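Local coordinates for protein agarase (Pseudoalteromonas fuliginea, PDB 6XJ9) that probably hydrolyses the glycosidic bonds of agarose and its oligosaccharides, as a marine bacterial agarase of glycoside hydrolase family GH50, at residues L219-A230 and V359-L367; E276-Y286 and V293-L301. All coordinates share one frame; numbering follows the deposited sequence.

Contact 1 of 2, residues L219-A230 and V359-L367; sequences LTKIVDEFGQNA and VRKNLFEWL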
loop_
_atom_site.group_PDB
_atom_site.type_symbol
_atom_site.label_atom_id
_atom_site.label_comp_id
_atom_site.label_asym_id
_atom_site.label_seq_id
_atom_site.Cartn_x
_atom_site.Cartn_y
_atom_site.Cartn_z
ATOM N N LEU A 219 2.360 -3.813 30.301
ATOM C CA LEU A 219 2.431 -5.220 29.929
ATOM C C LEU A 219 1.156 -5.949 30.351
ATOM O O LEU A 219 1.122 -7.177 30.350
ATOM C CB LEU A 219 3.656 -5.870 30.580
ATOM C CG LEU A 219 5.017 -5.437 30.030
ATOM C CD1 LEU A 219 6.142 -5.881 30.961
ATOM C CD2 LEU A 219 5.247 -5.982 28.624
ATOM N N THR A 220 0.118 -5.188 30.707
ATOM C CA THR A 220 -1.128 -5.752 31.211
ATOM C C THR A 220 -2.126 -5.838 30.065
ATOM O O THR A 220 -2.451 -4.823 29.442
ATOM C CB THR A 220 -1.684 -4.926 32.380
ATOM O OG1 THR A 220 -0.700 -4.992 33.408
ATOM C CG2 THR A 220 -3.003 -5.448 32.907
ATOM N N LYS A 221 -2.554 -7.076 29.785
ATOM C CA LYS A 221 -3.625 -7.386 28.852
ATOM C C LYS A 221 -3.350 -6.753 27.488
ATOM O O LYS A 221 -4.209 -6.072 26.919
ATOM C CB LYS A 221 -4.977 -7.026 29.477
ATOM C CG LYS A 221 -5.292 -7.802 30.750
ATOM C CD LYS A 221 -6.770 -7.977 31.015
ATOM C CE LYS A 221 -7.398 -6.783 31.691
ATOM N NZ LYS A 221 -8.876 -6.921 31.755
ATOM N N ILE A 222 -2.145 -7.028 26.965
ATOM C CA ILE A 222 -1.705 -6.495 25.684
ATOM C C ILE A 222 -2.102 -7.436 24.544
ATOM O O ILE A 222 -2.027 -7.054 23.379
ATOM C CB ILE A 222 -0.189 -6.187 25.709
ATOM C CG1 ILE A 222 0.651 -7.414 26.072
ATOM C CG2 ILE A 222 0.079 -5.020 26.652
ATOM C CD1 ILE A 222 2.159 -7.223 25.885
ATOM N N VAL A 223 -2.537 -8.653 24.888
ATOM C CA VAL A 223 -2.955 -9.660 23.916
ATOM C C VAL A 223 -4.459 -9.918 24.056
ATOM O O VAL A 223 -4.953 -10.056 25.175
ATOM C CB VAL A 223 -2.151 -10.962 24.109
ATOM C CG1 VAL A 223 -2.352 -11.931 22.958
ATOM C CG2 VAL A 223 -0.667 -10.686 24.299
ATOM N N ASP A 224 -5.185 -9.971 22.926
ATOM C CA ASP A 224 -6.605 -10.323 22.935
ATOM C C ASP A 224 -6.763 -11.827 22.718
ATOM O O ASP A 224 -5.774 -12.560 22.719
ATOM C CB ASP A 224 -7.443 -9.477 21.971
ATOM C CG ASP A 224 -7.234 -9.806 20.498
ATOM O OD1 ASP A 224 -6.686 -10.881 20.200
ATOM O OD2 ASP A 224 -7.608 -8.982 19.657
ATOM N N GLU A 225 -8.011 -12.281 22.526
ATOM C CA GLU A 225 -8.293 -13.710 22.492
ATOM C C GLU A 225 -7.834 -14.317 21.167
ATOM O O GLU A 225 -7.799 -15.541 21.044
ATOM C CB GLU A 225 -9.778 -14.000 22.752
ATOM C CG GLU A 225 -10.685 -13.646 21.586
ATOM C CD GLU A 225 -11.250 -12.238 21.630
ATOM O OE1 GLU A 225 -10.564 -11.343 22.183
ATOM O OE2 GLU A 225 -12.383 -12.032 21.118
ATOM N N PHE A 226 -7.511 -13.455 20.186
ATOM C CA PHE A 226 -7.063 -13.900 18.869
ATOM C C PHE A 226 -5.535 -13.849 18.774
ATOM O O PHE A 226 -4.962 -14.155 17.726
ATOM C CB PHE A 226 -7.699 -13.065 17.758
ATOM C CG PHE A 226 -9.208 -13.111 17.713
ATOM C CD1 PHE A 226 -9.877 -14.275 17.354
ATOM C CD2 PHE A 226 -9.959 -11.995 18.054
ATOM C CE1 PHE A 226 -11.265 -14.314 17.324
ATOM C CE2 PHE A 226 -11.349 -12.033 18.025
ATOM C CZ PHE A 226 -12.001 -13.194 17.665
ATOM N N GLY A 227 -4.893 -13.459 19.880
ATOM C CA GLY A 227 -3.449 -13.286 19.933
ATOM C C GLY A 227 -3.006 -11.970 19.301
ATOM O O GLY A 227 -1.851 -11.842 18.899
ATOM N N GLN A 228 -3.926 -10.997 19.241
ATOM C CA GLN A 228 -3.659 -9.711 18.611
ATOM C C GLN A 228 -3.325 -8.675 19.678
ATOM O O GLN A 228 -3.552 -8.900 20.863
ATOM C CB GLN A 228 -4.857 -9.239 17.782
ATOM C CG GLN A 228 -5.323 -10.227 16.711
ATOM C CD GLN A 228 -6.539 -9.688 15.991
ATOM O OE1 GLN A 228 -6.533 -9.488 14.775
ATOM N NE2 GLN A 228 -7.588 -9.400 16.748
ATOM N N ASN A 229 -2.746 -7.557 19.234
ATOM C CA ASN A 229 -2.559 -6.365 20.037
ATOM C C ASN A 229 -3.949 -5.912 20.493
ATOM O O ASN A 229 -4.758 -5.485 19.671
ATOM C CB ASN A 229 -1.859 -5.299 19.191
ATOM C CG ASN A 229 -1.449 -4.049 19.938
ATOM O OD1 ASN A 229 -2.158 -3.588 20.826
ATOM N ND2 ASN A 229 -0.334 -3.452 19.534
ATOM N N ALA A 230 -4.224 -6.031 21.799
ATOM C CA ALA A 230 -5.559 -5.779 22.321
ATOM C C ALA A 230 -5.848 -4.279 22.339
ATOM O O ALA A 230 -6.931 -3.850 21.957
ATOM C CB ALA A 230 -5.694 -6.377 23.697
ATOM N N VAL A 359 4.188 -11.910 35.490
ATOM C CA VAL A 359 4.322 -10.947 34.407
ATOM C C VAL A 359 3.816 -11.575 33.113
ATOM O O VAL A 359 3.085 -10.921 32.371
ATOM C CB VAL A 359 5.758 -10.395 34.278
ATOM C CG1 VAL A 359 5.955 -9.586 33.008
ATOM C CG2 VAL A 359 6.133 -9.548 35.487
ATOM N N ARG A 360 4.185 -12.838 32.861
ATOM C CA ARG A 360 3.718 -13.533 31.665
ATOM C C ARG A 360 2.206 -13.750 31.725
ATOM O O ARG A 360 1.507 -13.489 30.751
ATOM C CB ARG A 360 4.447 -14.859 31.428
ATOM C CG ARG A 360 5.934 -14.734 31.117
ATOM C CD ARG A 360 6.266 -14.038 29.805
ATOM N NE ARG A 360 5.683 -14.699 28.643
ATOM C CZ ARG A 360 5.876 -14.324 27.377
ATOM N NH1 ARG A 360 6.676 -13.308 27.083
ATOM N NH2 ARG A 360 5.288 -14.992 26.403
ATOM N N LYS A 361 1.703 -14.237 32.862
ATOM C CA LYS A 361 0.279 -14.524 32.981
ATOM C C LYS A 361 -0.528 -13.295 32.563
ATOM O O LYS A 361 -1.475 -13.414 31.789
ATOM C CB LYS A 361 -0.083 -15.021 34.387
ATOM C CG LYS A 361 -1.572 -15.247 34.639
ATOM C CD LYS A 361 -1.901 -15.513 36.101
ATOM C CE LYS A 361 -3.376 -15.393 36.431
ATOM N NZ LYS A 361 -3.948 -14.098 35.983
ATOM N N ASN A 362 -0.100 -12.110 33.022
ATOM C CA ASN A 362 -0.919 -10.905 32.934
ATOM C C ASN A 362 -0.883 -10.261 31.546
ATOM O O ASN A 362 -1.641 -9.323 31.284
ATOM C CB ASN A 362 -0.598 -9.924 34.063
ATOM C CG ASN A 362 -1.137 -10.409 35.393
ATOM O OD1 ASN A 362 -2.289 -10.835 35.481
ATOM N ND2 ASN A 362 -0.315 -10.348 36.431
ATOM N N LEU A 363 -0.026 -10.777 30.654
ATOM C CA LEU A 363 0.012 -10.311 29.272
ATOM C C LEU A 363 -1.332 -10.553 28.588
ATOM O O LEU A 363 -1.713 -9.782 27.719
ATOM C CB LEU A 363 1.102 -11.056 28.493
ATOM C CG LEU A 363 2.551 -10.871 28.947
ATOM C CD1 LEU A 363 3.421 -11.951 28.315
ATOM C CD2 LEU A 363 3.082 -9.484 28.598
ATOM N N PHE A 364 -2.023 -11.636 28.973
ATOM C CA PHE A 364 -3.098 -12.229 28.190
ATOM C C PHE A 364 -4.479 -11.866 28.741
ATOM O O PHE A 364 -4.756 -12.099 29.926
ATOM C CB PHE A 364 -2.897 -13.748 28.138
ATOM C CG PHE A 364 -1.561 -14.170 27.573
ATOM C CD1 PHE A 364 -1.276 -14.000 26.223
ATOM C CD2 PHE A 364 -0.581 -14.718 28.389
ATOM C CE1 PHE A 364 -0.044 -14.375 25.702
ATOM C CE2 PHE A 364 0.651 -15.099 27.873
ATOM C CZ PHE A 364 0.920 -14.920 26.531
ATOM N N GLU A 365 -5.348 -11.327 27.866
ATOM C CA GLU A 365 -6.758 -11.102 28.188
ATOM C C GLU A 365 -7.482 -12.430 28.413
ATOM O O GLU A 365 -8.398 -12.489 29.228
ATOM C CB GLU A 365 -7.502 -10.331 27.093
ATOM C CG GLU A 365 -7.356 -8.821 27.196
ATOM C CD GLU A 365 -8.111 -7.964 26.193
ATOM O OE1 GLU A 365 -8.566 -8.486 25.145
ATOM O OE2 GLU A 365 -8.214 -6.751 26.446
ATOM N N TRP A 366 -7.069 -13.485 27.687
ATOM C CA TRP A 366 -7.776 -14.759 27.661
ATOM C C TRP A 366 -6.809 -15.887 27.314
ATOM O O TRP A 366 -6.050 -15.791 26.355
ATOM C CB TRP A 366 -8.944 -14.708 26.655
ATOM C CG TRP A 366 -9.575 -16.026 26.308
ATOM C CD1 TRP A 366 -10.667 -16.595 26.904
ATOM C CD2 TRP A 366 -9.181 -16.937 25.259
ATOM N NE1 TRP A 366 -10.972 -17.792 26.311
ATOM C CE2 TRP A 366 -10.075 -18.033 25.303
ATOM C CE3 TRP A 366 -8.156 -16.949 24.302
ATOM C CZ2 TRP A 366 -9.976 -19.113 24.422
ATOM C CZ3 TRP A 366 -8.058 -18.016 23.432
ATOM C CH2 TRP A 366 -8.960 -19.083 23.491
ATOM N N LEU A 367 -6.847 -16.944 28.124
ATOM C CA LEU A 367 -6.355 -18.258 27.754
ATOM C C LEU A 367 -7.514 -19.220 27.978
ATOM O O LEU A 367 -8.335 -18.977 28.857
ATOM C CB LEU A 367 -5.174 -18.618 28.659
ATOM C CG LEU A 367 -3.876 -17.852 28.410
ATOM C CD1 LEU A 367 -2.805 -18.295 29.400
ATOM C CD2 LEU A 367 -3.401 -18.053 26.976
HETATM O O HOH W 1 1.998 -8.436 32.408
HETATM O O HOH W 2 -6.506 -4.881 27.164
HETATM O O HOH W 3 -5.137 -13.353 25.377
#

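Contact 2 of 2, residues E276-Y286 and V293-L301; sequences EATGYFRTAKY and VDPDGYLYL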
loop_
_atom_site.group_PDB
_atom_site.type_symbol
_atom_site.label_atom_id
_atom_site.label_comp_id
_atom_site.label_asym_id
_atom_site.label_seq_id
_atom_site.Cartn_x
_atom_site.Cartn_y
_atom_site.Cartn_z
ATOM N N GLU A 276 17.586 -30.818 -20.616
ATOM C CA GLU A 276 17.494 -32.227 -20.264
ATOM C C GLU A 276 16.626 -32.379 -19.017
ATOM O O GLU A 276 16.865 -31.709 -18.011
ATOM C CB GLU A 276 18.897 -32.803 -20.039
ATOM C CG GLU A 276 18.889 -34.200 -19.438
ATOM C CD GLU A 276 20.245 -34.850 -19.216
ATOM O OE1 GLU A 276 20.333 -36.075 -19.383
ATOM O OE2 GLU A 276 21.208 -34.141 -18.876
ATOM N N ALA A 277 15.608 -33.247 -19.106
ATOM C CA ALA A 277 14.767 -33.576 -17.966
ATOM C C ALA A 277 15.334 -34.798 -17.248
ATOM O O ALA A 277 15.270 -35.913 -17.762
ATOM C CB ALA A 277 13.345 -33.808 -18.416
ATOM N N THR A 278 15.890 -34.586 -16.055
ATOM C CA THR A 278 16.503 -35.687 -15.330
ATOM C C THR A 278 15.496 -36.295 -14.359
ATOM O O THR A 278 15.766 -37.332 -13.768
ATOM C CB THR A 278 17.759 -35.239 -14.579
ATOM O OG1 THR A 278 17.306 -34.370 -13.540
ATOM C CG2 THR A 278 18.769 -34.546 -15.472
ATOM N N GLY A 279 14.342 -35.638 -14.200
ATOM C CA GLY A 279 13.355 -36.063 -13.218
ATOM C C GLY A 279 13.673 -35.551 -11.812
ATOM O O GLY A 279 12.999 -35.940 -10.863
ATOM N N TYR A 280 14.705 -34.692 -11.688
ATOM C CA TYR A 280 15.042 -34.047 -10.420
ATOM C C TYR A 280 15.426 -32.582 -10.614
ATOM O O TYR A 280 15.901 -32.184 -11.676
ATOM C CB TYR A 280 16.164 -34.814 -9.717
ATOM C CG TYR A 280 15.796 -36.242 -9.415
ATOM C CD1 TYR A 280 15.056 -36.567 -8.290
ATOM C CD2 TYR A 280 16.144 -37.260 -10.287
ATOM C CE1 TYR A 280 14.692 -37.878 -8.025
ATOM C CE2 TYR A 280 15.773 -38.574 -10.047
ATOM C CZ TYR A 280 15.056 -38.882 -8.907
ATOM O OH TYR A 280 14.703 -40.175 -8.655
ATOM N N PHE A 281 15.234 -31.767 -9.569
ATOM C CA PHE A 281 15.715 -30.391 -9.615
ATOM C C PHE A 281 17.240 -30.410 -9.671
ATOM O O PHE A 281 17.863 -31.220 -8.993
ATOM C CB PHE A 281 15.226 -29.597 -8.400
ATOM C CG PHE A 281 13.776 -29.188 -8.475
ATOM C CD1 PHE A 281 13.408 -27.976 -9.037
ATOM C CD2 PHE A 281 12.773 -30.020 -7.994
ATOM C CE1 PHE A 281 12.070 -27.601 -9.121
ATOM C CE2 PHE A 281 11.440 -29.643 -8.072
ATOM C CZ PHE A 281 11.090 -28.429 -8.628
ATOM N N ARG A 282 17.829 -29.519 -10.476
ATOM C CA ARG A 282 19.278 -29.487 -10.641
ATOM C C ARG A 282 19.718 -28.075 -11.022
ATOM O O ARG A 282 18.885 -27.173 -11.105
ATOM C CB ARG A 282 19.682 -30.529 -11.689
ATOM C CG ARG A 282 19.086 -30.253 -13.058
ATOM C CD ARG A 282 19.373 -31.343 -14.075
ATOM N NE ARG A 282 18.859 -30.965 -15.387
ATOM C CZ ARG A 282 19.538 -30.272 -16.301
ATOM N NH1 ARG A 282 20.782 -29.900 -16.065
ATOM N NH2 ARG A 282 18.980 -29.990 -17.462
ATOM N N THR A 283 21.019 -27.874 -11.274
ATOM C CA THR A 283 21.484 -26.540 -11.640
ATOM C C THR A 283 21.893 -26.492 -13.116
ATOM O O THR A 283 22.225 -27.519 -13.709
ATOM C CB THR A 283 22.658 -26.072 -10.769
ATOM O OG1 THR A 283 23.784 -26.889 -11.087
ATOM C CG2 THR A 283 22.390 -26.144 -9.281
ATOM N N ALA A 284 21.825 -25.290 -13.706
ATOM C CA ALA A 284 22.401 -25.027 -15.021
ATOM C C ALA A 284 22.557 -23.527 -15.229
ATOM O O ALA A 284 21.977 -22.733 -14.500
ATOM C CB ALA A 284 21.573 -25.631 -16.135
ATOM N N LYS A 285 23.307 -23.164 -16.272
ATOM C CA LYS A 285 23.433 -21.782 -16.688
ATOM C C LYS A 285 22.604 -21.562 -17.949
ATOM O O LYS A 285 22.510 -22.433 -18.802
ATOM C CB LYS A 285 24.895 -21.473 -16.997
ATOM C CG LYS A 285 25.811 -21.383 -15.789
ATOM C CD LYS A 285 27.250 -21.245 -16.241
ATOM C CE LYS A 285 28.202 -20.820 -15.149
ATOM N NZ LYS A 285 29.578 -20.711 -15.685
ATOM N N TYR A 286 22.010 -20.372 -18.049
ATOM C CA TYR A 286 21.357 -19.930 -19.263
ATOM C C TYR A 286 21.609 -18.434 -19.401
ATOM O O TYR A 286 21.452 -17.686 -18.435
ATOM C CB TYR A 286 19.863 -20.259 -19.219
ATOM C CG TYR A 286 19.096 -19.820 -20.442
ATOM C CD1 TYR A 286 19.236 -20.482 -21.655
ATOM C CD2 TYR A 286 18.243 -18.729 -20.394
ATOM C CE1 TYR A 286 18.544 -20.072 -22.785
ATOM C CE2 TYR A 286 17.532 -18.318 -21.506
ATOM C CZ TYR A 286 17.688 -18.987 -22.708
ATOM O OH TYR A 286 16.988 -18.568 -23.805
ATOM N N VAL A 293 16.958 -25.974 -12.691
ATOM C CA VAL A 293 16.209 -26.645 -13.732
ATOM C C VAL A 293 15.269 -27.607 -13.013
ATOM O O VAL A 293 15.710 -28.348 -12.139
ATOM C CB VAL A 293 17.159 -27.391 -14.691
ATOM C CG1 VAL A 293 16.427 -28.056 -15.846
ATOM C CG2 VAL A 293 18.281 -26.499 -15.192
ATOM N N ASP A 294 13.980 -27.570 -13.378
ATOM C CA ASP A 294 12.984 -28.426 -12.749
ATOM C C ASP A 294 13.106 -29.844 -13.317
ATOM O O ASP A 294 13.817 -30.051 -14.301
ATOM C CB ASP A 294 11.582 -27.787 -12.788
ATOM C CG ASP A 294 10.776 -28.016 -14.061
ATOM O OD1 ASP A 294 11.161 -28.903 -14.861
ATOM O OD2 ASP A 294 9.740 -27.326 -14.233
ATOM N N PRO A 295 12.440 -30.862 -12.719
ATOM C CA PRO A 295 12.500 -32.237 -13.219
ATOM C C PRO A 295 12.179 -32.474 -14.697
ATOM O O PRO A 295 12.653 -33.461 -15.259
ATOM C CB PRO A 295 11.466 -32.950 -12.344
ATOM C CG PRO A 295 11.594 -32.219 -11.016
ATOM C CD PRO A 295 11.697 -30.767 -11.443
ATOM N N ASP A 296 11.384 -31.568 -15.292
ATOM C CA ASP A 296 10.900 -31.629 -16.664
ATOM C C ASP A 296 11.804 -30.833 -17.609
ATOM O O ASP A 296 11.599 -30.847 -18.821
ATOM C CB ASP A 296 9.449 -31.136 -16.756
ATOM C CG ASP A 296 8.472 -32.006 -15.985
ATOM O OD1 ASP A 296 8.780 -33.204 -15.805
ATOM O OD2 ASP A 296 7.404 -31.487 -15.587
ATOM N N GLY A 297 12.815 -30.157 -17.053
ATOM C CA GLY A 297 13.837 -29.490 -17.853
ATOM C C GLY A 297 13.569 -28.003 -18.100
ATOM O O GLY A 297 14.284 -27.369 -18.880
ATOM N N TYR A 298 12.545 -27.441 -17.442
ATOM C CA TYR A 298 12.263 -26.021 -17.583
ATOM C C TYR A 298 13.105 -25.243 -16.579
ATOM O O TYR A 298 13.372 -25.746 -15.493
ATOM C CB TYR A 298 10.798 -25.721 -17.258
ATOM C CG TYR A 298 9.822 -26.361 -18.203
ATOM C CD1 TYR A 298 9.574 -25.803 -19.446
ATOM C CD2 TYR A 298 9.177 -27.543 -17.872
ATOM C CE1 TYR A 298 8.697 -26.392 -20.340
ATOM C CE2 TYR A 298 8.285 -28.141 -18.750
ATOM C CZ TYR A 298 8.045 -27.558 -19.984
ATOM O OH TYR A 298 7.188 -28.135 -20.870
ATOM N N LEU A 299 13.458 -23.998 -16.924
ATOM C CA LEU A 299 14.193 -23.140 -16.000
ATOM C C LEU A 299 13.354 -22.870 -14.755
ATOM O O LEU A 299 12.126 -22.847 -14.820
ATOM C CB LEU A 299 14.617 -21.832 -16.679
ATOM C CG LEU A 299 15.670 -21.923 -17.785
ATOM C CD1 LEU A 299 16.327 -20.569 -17.977
ATOM C CD2 LEU A 299 16.729 -22.980 -17.493
ATOM N N TYR A 300 14.035 -22.658 -13.622
ATOM C CA TYR A 300 13.376 -22.585 -12.325
ATOM C C TYR A 300 14.198 -21.694 -11.405
ATOM O O TYR A 300 15.417 -21.816 -11.351
ATOM C CB TYR A 300 13.223 -23.992 -11.738
ATOM C CG TYR A 300 12.555 -24.108 -10.387
ATOM C CD1 TYR A 300 11.175 -24.183 -10.262
ATOM C CD2 TYR A 300 13.313 -24.169 -9.228
ATOM C CE1 TYR A 300 10.569 -24.287 -9.015
ATOM C CE2 TYR A 300 12.726 -24.283 -7.980
ATOM C CZ TYR A 300 11.348 -24.350 -7.866
ATOM O OH TYR A 300 10.782 -24.484 -6.625
ATOM N N LEU A 301 13.508 -20.772 -10.727
ATOM C CA LEU A 301 14.081 -19.978 -9.651
ATOM C C LEU A 301 13.270 -20.271 -8.391
ATOM O O LEU A 301 12.061 -20.477 -8.478
ATOM C CB LEU A 301 13.981 -18.498 -10.022
ATOM C CG LEU A 301 14.719 -18.050 -11.283
ATOM C CD1 LEU A 301 14.333 -16.627 -11.631
ATOM C CD2 LEU A 301 16.230 -18.157 -11.130
HETATM O O HOH W 4 15.941 -32.004 -14.681
#

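Contact 1 of 2, residues L219-A230 and V359-L367
Glu365 lies along the backbone of 219-230, and its side chain can be followed outward from the main chain. CB packs against the carbonyl oxygen of Val223, with Glu365 CB and Val223 O 3.2 Å apart. CG stays near that oxygen and also meets CB of Lys221, whose side chain crosses it at about a right angle. Because the chain is extended beyond CG (chi2 -177°), the carboxylate is carried on to Ala230, where CD lies near the methyl CB. At the tip the oxygens part: OE1 touches CA and CB of Asp224, while OE2 accepts a hydrogen bond from a water that also donates to Lys221 O. Glu225 OE1 is 4.6 Å from Glu365 OE1, a like-charge approach that may raise the proton affinity of either group.

Backbone bonds join the two segments from Glu365 back toward Asn362. Glu365 N donates to Val223 O at 3.0 Å, and Val223 N donates to Leu363 O at 3.2 Å. Two residues before Val223, Lys221 N donates to Asn362 O at 2.9 Å. Alongside, Leu363 CD2 rests against Ile222 CD1 (3.7 Å), the two side chains pointing the same way, and Val223 CB sits against Phe364 CD1. Farther on, CB of Glu225 meets Trp366 CE3 at 3.7 Å.

Asp224 shapes the turn that follows: its OD1 accepts from Phe226 N and Gln228 N, which arrive from opposite faces of the carboxylate. This is a single beta bridge between the loop after strand 199-210 and the stretch following helix 358-361, leading into an Asx turn within a type I beta turn.

Contact 2 of 2, residues E276-Y286 and V293-L301
Val293 pairs with Arg282 as an antiparallel hydrogen-bonded pair: Val293 N gives to Arg282 O at 2.8 Å, and Arg282 N returns a bond to Val293 O at 2.9 Å. The valine spreads its two methyls, CG1 under a face of the Arg282 guanidinium and CG2 against Ala284 CB (3.5 Å). That guanidinium is steadied from its own segment, since NH2 donates to a lone pair of Glu276 O.

Asp294 sets CB beside Phe281 CE1 and uses OD1 to accept from Asp296 N and Tyr298 N. Next, Pro295 lays CD over the centre of the Phe281 ring, a CH-pi contact 11° off the ring normal, and its carbonyl takes the N-H of Gly279 at 3.0 Å. Gly297 passes close to the backbone of Glu276 and Ala277, where a CB would be tight. Leu299 CD1 then touches Tyr286 CD2 at 3.6 Å.

Tyr300 offers its face to the edge of Phe281, CE1 pointing at the ring centre, with the planes at 60°; CG anti to the backbone N (chi1 -180°) turns the ring there, and its OH bonds to Ser431 O. An alanine here would strip the aromatic face from the Phe281 edge and is likely to leave that ring freer to turn and Ser431 O without this donor. The whole is an antiparallel strand pair at the margin of a mixed sheet, leading into a type I beta turn whose first residue, Asp294, also makes an Asx turn.

From the N terminus, the chain first builds the beta-rich region with the agarase CBM-like domain, then enters the loop 219-230, the first half of contact 1. It next passes helix 242-252 and reaches 276-286, which contact 2 joins to 293-301 across six residues, mostly strand 289-293, closing a small local loop. Only after strand 315-320 and helix 347-350 does 359-367 return to 219-230 and close the longer loop, so along the chain the small loop of contact 2 sits inside the long one. The two, centres 49 Å apart, do not touch. Contact 1 ties the loop after strand 199-210 to the segment around helix 358-361; contact 2 binds outer strand 282-286 to strands 289-293 and 299-305.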